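Local coordinates for formate-dependent phosphoribosylglycinamide formyltransferase (Mycobacterium tuberculosis H37Rv, PDB 6KHR), which belongs to the ATP-grasp family of enzymes and pairs two chains in its assembly, each combining a parallel sheet with a large antiparallel sheet and packed helices, at residues A273-I276 / A277-V281; S324-E327 / L328-R331; C232-P236 / N237-I241; P397-A400 / I401-R405. One frame throughout, in Å; residues are numbered along the deposited sequence.

Interaction 1 (A273-I276 / A277-V281); sequences AKSI and AARIV
Ala273 O receives the N-H of Ala277 at 2.8 Å, and this nearly straight bond sets one turn of helix 267-284. The two methyl groups belong to the same buried flank: Ala273 reaches Met228 and Leu294, while Ala277 reaches Val230 and Phe243. One residue on, Lys274 O accepts from Ala278 N at 2.7 Å, and the Ala278 CB lies 3.2 Å from the same Lys274 O. Ser275 O, next in line, takes Arg279 N at 3.0 Å through a more bent bond (138°). Arg279 also leans its aliphatic part on that carbonyl: chi1 of -64° turns CG, and CD after it, back along Ser275 O, with Arg279 CG coming to 3.1 Å from that oxygen. The Arg279 chain then bends at its third torsion and its end departs from the turn. Ile276 closes the series, its O accepting Ile280 N at 3.1 Å with 174° at the hydrogen; the additional approach of Arg279 N to this oxygen is a weak bond. The side chain of Ile276 turns from the turn onto Leu294 and Pro145, whereas Ile280 sets CG2 3.7 Å from Ile276 O and packs on Val292. Regular i to i+4 bonding with small or branched apolar residues on the inner flank marks an amphipathic alpha helix laid against the antiparallel sheet of an ATP-grasp fold.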
# COMPACT_ATOMS: atom_id res chain seq x y z
N ALA A 273 -8.94 20.56 -18.12
CA ALA A 273 -8.05 20.13 -17.05
C ALA A 273 -6.92 19.26 -17.59
O ALA A 273 -5.75 19.49 -17.28
CB ALA A 273 -8.83 19.39 -15.96
N LYS A 274 -7.26 18.24 -18.39
CA LYS A 274 -6.23 17.41 -19.01
C LYS A 274 -5.25 18.28 -19.79
O LYS A 274 -4.02 18.13 -19.68
CB LYS A 274 -6.87 16.38 -19.93
CG LYS A 274 -7.34 15.08 -19.25
CD LYS A 274 -7.46 13.98 -20.30
CE LYS A 274 -8.30 12.79 -19.85
NZ LYS A 274 -8.61 11.88 -21.00
N SER A 275 -5.79 19.21 -20.57
CA SER A 275 -4.96 20.06 -21.41
C SER A 275 -3.94 20.84 -20.57
O SER A 275 -2.73 20.78 -20.82
CB SER A 275 -5.86 21.00 -22.20
OG SER A 275 -5.18 21.53 -23.30
N ILE A 276 -4.43 21.54 -19.54
CA ILE A 276 -3.58 22.31 -18.63
C ILE A 276 -2.57 21.41 -17.92
O ILE A 276 -1.36 21.68 -17.90
CB ILE A 276 -4.44 23.07 -17.60
CG1 ILE A 276 -5.27 24.14 -18.27
CG2 ILE A 276 -3.58 23.60 -16.46
CD1 ILE A 276 -6.35 24.70 -17.36
N ALA A 277 -3.07 20.34 -17.27
CA ALA A 277 -2.19 19.38 -16.61
C ALA A 277 -1.09 18.89 -17.55
O ALA A 277 0.10 18.93 -17.21
CB ALA A 277 -3.00 18.21 -16.06
N ALA A 278 -1.47 18.48 -18.77
CA ALA A 278 -0.50 17.92 -19.70
C ALA A 278 0.54 18.95 -20.12
O ALA A 278 1.71 18.60 -20.35
CB ALA A 278 -1.20 17.37 -20.94
N ARG A 279 0.14 20.22 -20.23
CA ARG A 279 1.09 21.18 -20.79
C ARG A 279 2.11 21.64 -19.75
O ARG A 279 3.30 21.70 -20.05
CB ARG A 279 0.33 22.35 -21.42
CG ARG A 279 -0.52 21.91 -22.60
CD ARG A 279 -1.22 23.04 -23.34
NE ARG A 279 -0.39 23.50 -24.44
CZ ARG A 279 0.48 24.49 -24.32
NH1 ARG A 279 0.61 25.12 -23.16
NH2 ARG A 279 1.22 24.86 -25.36
N ILE A 280 1.70 21.92 -18.52
CA ILE A 280 2.70 22.26 -17.51
C ILE A 280 3.65 21.09 -17.28
O ILE A 280 4.85 21.29 -17.04
CB ILE A 280 2.05 22.73 -16.19
CG1 ILE A 280 3.11 23.34 -15.27
CG2 ILE A 280 1.41 21.59 -15.46
CD1 ILE A 280 3.65 24.62 -15.79
N VAL A 281 3.16 19.85 -17.38
CA VAL A 281 4.02 18.72 -17.06
C VAL A 281 5.05 18.51 -18.16
O VAL A 281 6.22 18.23 -17.88
CB VAL A 281 3.21 17.44 -16.78
CG1 VAL A 281 4.10 16.20 -16.88
CG2 VAL A 281 2.58 17.51 -15.38

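Interaction 2 (S324-E327 / L328-R331); sequences SVFE and LQAR
A capping box starts helix 325-334, and Ser324 O accepts Leu328 N at 2.7 Å, closing the first turn. The box itself is reciprocal: Ser324 N donates to Glu327 OE1 at 2.9 Å, using the anti lone pair of the carboxylate, and Glu327 N donates to Ser324 OG at 3.2 Å. The other carboxylate oxygen, Glu327 OE2, forms a salt bridge with Arg319 of the second subunit, which probably limits rotation of the group. Gln329 N reaches Val325 O at 3.0 Å. The side chain of Gln329 is folded back by a chi1 of 52°, which puts CG between backbone N and carbonyl carbon, in the crowded position, and carries the amide alongside Phe326. There Gln329 OE1 meets the ring edge at Phe326 CD1, 3.1 Å away and in the ring plane, the amide and ring planes being 40° apart. Val325 CG1 covers one face of that ring, 3.8 Å above its centre, and Trp315 meets the same phenyl group edge-to-face. Arg331 N continues the ladder to Glu327 O at 3.0 Å; its guanidinium, however, pairs with Asp381 of the second subunit and not with Glu327. In this helix Glu327 and Arg331 thus reach the second subunit, while Phe326, Gln329 and Ala330 face helix 36-47; the reciprocal Ser324-Glu327 pair is the capping box, a classic motif of helix N termini.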
# COMPACT_ATOMS: atom_id res chain seq x y z
N SER A 324 -1.44 2.91 -6.14
CA SER A 324 -1.47 4.16 -5.39
C SER A 324 -0.44 5.13 -5.95
O SER A 324 0.48 4.75 -6.69
CB SER A 324 -1.20 3.90 -3.91
OG SER A 324 0.13 3.45 -3.71
N VAL A 325 -0.58 6.40 -5.56
CA VAL A 325 0.33 7.42 -6.05
C VAL A 325 1.77 7.03 -5.74
O VAL A 325 2.68 7.39 -6.49
CB VAL A 325 -0.03 8.80 -5.45
CG1 VAL A 325 0.12 8.78 -3.92
CG2 VAL A 325 0.81 9.91 -6.09
N PHE A 326 1.98 6.26 -4.66
CA PHE A 326 3.30 5.76 -4.29
C PHE A 326 3.75 4.59 -5.16
O PHE A 326 4.93 4.50 -5.51
CB PHE A 326 3.29 5.33 -2.83
CG PHE A 326 2.75 6.36 -1.92
CD1 PHE A 326 3.31 7.63 -1.90
CD2 PHE A 326 1.70 6.08 -1.07
CE1 PHE A 326 2.82 8.60 -1.06
CE2 PHE A 326 1.20 7.04 -0.21
CZ PHE A 326 1.75 8.30 -0.21
N GLU A 327 2.84 3.67 -5.49
CA GLU A 327 3.22 2.63 -6.44
C GLU A 327 3.47 3.23 -7.82
O GLU A 327 4.40 2.83 -8.51
CB GLU A 327 2.14 1.54 -6.47
CG GLU A 327 1.91 0.90 -5.08
CD GLU A 327 0.71 -0.07 -4.98
OE1 GLU A 327 -0.42 0.26 -5.43
OE2 GLU A 327 0.90 -1.17 -4.40
N LEU A 328 2.70 4.25 -8.20
CA LEU A 328 2.98 4.89 -9.48
C LEU A 328 4.36 5.57 -9.47
O LEU A 328 5.13 5.45 -10.44
CB LEU A 328 1.88 5.89 -9.83
CG LEU A 328 0.46 5.36 -10.05
CD1 LEU A 328 -0.52 6.54 -10.10
CD2 LEU A 328 0.35 4.51 -11.33
N GLN A 329 4.70 6.27 -8.39
CA GLN A 329 6.00 6.93 -8.41
C GLN A 329 7.14 5.95 -8.22
O GLN A 329 8.25 6.21 -8.71
CB GLN A 329 6.06 8.07 -7.39
CG GLN A 329 5.66 7.70 -6.01
CD GLN A 329 5.63 8.91 -5.09
OE1 GLN A 329 5.44 8.77 -3.88
NE2 GLN A 329 5.83 10.09 -5.66
N ALA A 330 6.92 4.81 -7.57
CA ALA A 330 7.94 3.78 -7.62
C ALA A 330 8.16 3.30 -9.06
O ALA A 330 9.30 3.20 -9.51
CB ALA A 330 7.59 2.61 -6.70
N ARG A 331 7.07 3.05 -9.80
CA ARG A 331 7.24 2.58 -11.18
C ARG A 331 7.83 3.66 -12.09
O ARG A 331 8.67 3.35 -12.95
CB ARG A 331 5.92 2.07 -11.74
CG ARG A 331 5.40 0.87 -11.00
CD ARG A 331 4.23 0.21 -11.73
NE ARG A 331 3.67 -0.91 -10.99
CZ ARG A 331 2.91 -1.87 -11.52
NH1 ARG A 331 2.61 -1.85 -12.82
NH2 ARG A 331 2.44 -2.85 -10.76

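Interaction 3 (C232-P236 / N237-I241); sequences CSQGP and NGPLI
Leu240 and Asn237 have the most surface buried by this contact, and each marks a different part of the hairpin. Leu240 makes two backbone bonds to Ser233: Leu240 N to Ser233 O at 2.7 Å, and Ser233 N to Leu240 O at 3.1 Å, an antiparallel hydrogen-bonded pair. With CG beside its backbone N (chi1 -61°), the Leu240 side chain lies along the opposing strand, CG 3.5 Å from Gly235 N and CD1 3.6 Å from Gly235 CA. Gly235, having no side chain, thus takes the leucine directly against its main chain. Asn237 is at the third position of the type I turn running from Gly235 to Gly238, which is closed by a weak bond, Gly238 N to Gly235 O at 3.3 Å. On the face away from Leu240, Cys232 SG packs on Ile241 CD1 at 3.8 Å, while Gln234 OE1 slants over the Pro239 ring. Cys232 joins Gly288 by backbone bonding, Ser233 OG bonds to Leu336 O, and Pro236 touches Gly376 of the second subunit. The hairpin's turn projects from two inner strands of the large antiparallel sheet, with strand 288-297 next to 224-235 and strand 256-261 next to 238-252.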
# COMPACT_ATOMS: atom_id res chain seq x y z
N CYS A 232 4.39 10.25 -15.62
CA CYS A 232 5.24 10.13 -16.79
C CYS A 232 6.24 9.02 -16.54
O CYS A 232 7.07 9.12 -15.63
CB CYS A 232 5.94 11.45 -17.07
SG CYS A 232 4.76 12.76 -17.25
N SER A 233 6.16 7.96 -17.33
CA SER A 233 7.13 6.89 -17.22
C SER A 233 7.47 6.40 -18.61
O SER A 233 7.09 6.99 -19.63
CB SER A 233 6.63 5.75 -16.33
OG SER A 233 7.66 4.81 -16.12
N GLN A 234 8.21 5.30 -18.66
CA GLN A 234 8.41 4.55 -19.88
C GLN A 234 7.58 3.28 -19.77
O GLN A 234 7.44 2.71 -18.69
CB GLN A 234 9.90 4.24 -20.09
CG GLN A 234 10.56 5.02 -21.27
CD GLN A 234 10.89 6.49 -20.97
OE1 GLN A 234 10.25 7.41 -21.50
NE2 GLN A 234 11.90 6.71 -20.14
N GLY A 235 6.98 2.88 -20.89
CA GLY A 235 6.34 1.59 -20.97
C GLY A 235 7.27 0.61 -21.65
O GLY A 235 8.44 0.93 -21.92
N PRO A 236 6.79 -0.60 -21.95
CA PRO A 236 7.57 -1.49 -22.82
C PRO A 236 7.71 -0.98 -24.25
O PRO A 236 8.41 -1.62 -25.04
CB PRO A 236 6.78 -2.81 -22.75
CG PRO A 236 5.39 -2.40 -22.42
CD PRO A 236 5.53 -1.22 -21.50
N ASN A 237 7.08 0.17 -24.59
CA ASN A 237 7.14 0.79 -25.91
C ASN A 237 7.54 2.26 -25.83
O ASN A 237 7.22 3.05 -26.73
CB ASN A 237 5.80 0.65 -26.63
CG ASN A 237 5.89 1.00 -28.10
OD1 ASN A 237 5.49 2.10 -28.52
ND2 ASN A 237 6.42 0.08 -28.90
N GLY A 238 8.22 2.66 -24.76
CA GLY A 238 8.71 4.01 -24.64
C GLY A 238 7.90 4.89 -23.70
O GLY A 238 7.30 4.42 -22.72
N PRO A 239 7.84 6.18 -24.01
CA PRO A 239 7.25 7.14 -23.07
C PRO A 239 5.76 6.92 -22.89
O PRO A 239 5.03 6.63 -23.84
CB PRO A 239 7.54 8.50 -23.71
CG PRO A 239 8.57 8.23 -24.77
CD PRO A 239 8.31 6.84 -25.24
N LEU A 240 5.32 7.06 -21.64
CA LEU A 240 3.92 7.03 -21.26
C LEU A 240 3.58 8.33 -20.55
O LEU A 240 4.38 8.85 -19.76
CB LEU A 240 3.63 5.86 -20.33
CG LEU A 240 3.87 4.43 -20.80
CD1 LEU A 240 3.52 3.46 -19.69
CD2 LEU A 240 3.05 4.14 -22.04
N ILE A 241 2.39 8.87 -20.82
CA ILE A 241 1.86 9.95 -19.98
C ILE A 241 0.40 9.63 -19.63
O ILE A 241 -0.47 9.65 -20.51
CB ILE A 241 1.99 11.33 -20.62
CG1 ILE A 241 1.32 12.38 -19.74
CG2 ILE A 241 1.45 11.33 -22.04
CD1 ILE A 241 2.03 13.73 -19.74

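Interaction 4 (P397-A400 / I401-R405); sequences PEVA and IARER
Val399 O takes the N-H of Arg403 at 2.7 Å, the shortest bond of this turn. The same two residues meet through their side chains, which cross obliquely: Val399 CG1 lies 3.9 Å from Arg403 CD. That overlap follows from the valine's CG1 lying anti to its backbone N (chi1 172°) and from the arginine's CG lying beside its own N. Past CD the Arg403 chain bends, and its head leaves the turn for the strand 256-261, where NE forms a salt bridge with Glu258 and the guanidinium makes a cation-pi contact with Trp260. These bonds belong to the first turns of helix 399-413, with Glu398 at the N-cap position. Ala402 N donates to Glu398 O at 2.9 Å, and Glu404 N to Ala400 O at 3.1 Å. The Glu398 and Ile401 side chains run alongside each other; the bend at chi2 (79°) of the glutamate brings its OE1 next to Ile401 CD1. A carboxylate at this helix start would probably be favoured by the helix dipole. Ile401 serves a second neighbour as well: its CG2 sits over one face of the Arg405 guanidinium, 3.3 Å above the plane and off-centre. Arg405 NH1 in turn is held by Glu379 in a salt bridge and by Thr395 O in a hydrogen bond.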
# COMPACT_ATOMS: atom_id res chain seq x y z
N PRO A 397 -19.51 2.42 -3.13
CA PRO A 397 -19.98 2.55 -4.52
C PRO A 397 -20.21 3.98 -4.93
O PRO A 397 -20.30 4.24 -6.13
CB PRO A 397 -21.30 1.76 -4.54
CG PRO A 397 -21.21 0.83 -3.38
CD PRO A 397 -20.35 1.51 -2.33
N GLU A 398 -20.31 4.93 -4.00
CA GLU A 398 -20.47 6.33 -4.37
C GLU A 398 -19.56 7.21 -3.52
O GLU A 398 -19.28 6.91 -2.35
CB GLU A 398 -21.90 6.82 -4.22
CG GLU A 398 -22.83 6.36 -5.31
CD GLU A 398 -23.28 4.93 -5.11
OE1 GLU A 398 -23.60 4.54 -3.95
OE2 GLU A 398 -23.29 4.18 -6.11
N VAL A 399 -19.11 8.30 -4.14
CA VAL A 399 -18.22 9.23 -3.45
C VAL A 399 -18.90 9.76 -2.20
O VAL A 399 -18.27 9.93 -1.15
CB VAL A 399 -17.80 10.38 -4.40
CG1 VAL A 399 -17.06 11.45 -3.63
CG2 VAL A 399 -16.93 9.83 -5.50
N ALA A 400 -20.21 10.00 -2.29
CA ALA A 400 -20.94 10.58 -1.18
C ALA A 400 -20.91 9.67 0.04
O ALA A 400 -20.66 10.12 1.16
CB ALA A 400 -22.38 10.87 -1.60
N ILE A 401 -21.15 8.36 -0.17
CA ILE A 401 -21.00 7.42 0.93
C ILE A 401 -19.55 7.36 1.38
O ILE A 401 -19.25 7.33 2.58
CB ILE A 401 -21.54 6.04 0.54
CG1 ILE A 401 -23.02 6.11 0.19
CG2 ILE A 401 -21.32 5.02 1.66
CD1 ILE A 401 -23.42 5.02 -0.78
N ALA A 402 -18.62 7.40 0.42
CA ALA A 402 -17.22 7.28 0.79
C ALA A 402 -16.77 8.47 1.64
O ALA A 402 -15.98 8.29 2.59
CB ALA A 402 -16.39 7.12 -0.48
N ARG A 403 -17.30 9.66 1.38
CA ARG A 403 -16.95 10.79 2.24
C ARG A 403 -17.60 10.69 3.61
O ARG A 403 -16.97 11.02 4.62
CB ARG A 403 -17.32 12.11 1.56
CG ARG A 403 -16.48 12.41 0.35
CD ARG A 403 -16.93 13.63 -0.36
NE ARG A 403 -16.75 14.81 0.48
CZ ARG A 403 -17.11 16.04 0.12
NH1 ARG A 403 -17.66 16.25 -1.07
NH2 ARG A 403 -16.91 17.05 0.94
N GLU A 404 -18.85 10.21 3.67
CA GLU A 404 -19.51 10.10 4.96
C GLU A 404 -18.82 9.05 5.85
O GLU A 404 -18.64 9.27 7.05
CB GLU A 404 -20.98 9.77 4.77
CG GLU A 404 -21.85 10.07 5.99
CD GLU A 404 -22.22 8.82 6.78
OE1 GLU A 404 -23.10 8.92 7.66
OE2 GLU A 404 -21.63 7.74 6.52
N ARG A 405 -18.41 7.93 5.27
CA ARG A 405 -17.68 6.92 6.03
C ARG A 405 -16.34 7.44 6.52
O ARG A 405 -15.93 7.13 7.65
CB ARG A 405 -17.45 5.68 5.17
CG ARG A 405 -18.68 5.04 4.70
CD ARG A 405 -18.38 4.03 3.61
NE ARG A 405 -19.48 3.07 3.59
CZ ARG A 405 -19.57 2.04 2.77
NH1 ARG A 405 -18.60 1.80 1.90
NH2 ARG A 405 -20.61 1.23 2.84

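Interaction 3 is the meeting point of three of the contacts. Its Cys232 SG packs on Val281 CG1 of interaction 1 at 3.5 Å, and its Ser233 OG lies 3.6 Å from Arg331 O of interaction 2. Since Cys232 and Ser233 face opposite sides of the hairpin, helices 267-284 and 325-334 approach it from different faces, although their own contacts stay about 12 Å apart at the nearest atoms. Interaction 4 stands apart, its nearest atoms about 16 Å from interactions 1 and 2 and about 22 Å from interaction 3. It is linked to the large antiparallel sheet through Arg403, which reaches strand 256-261, and Arg405, which bonds to Thr395 O of strand 390-395.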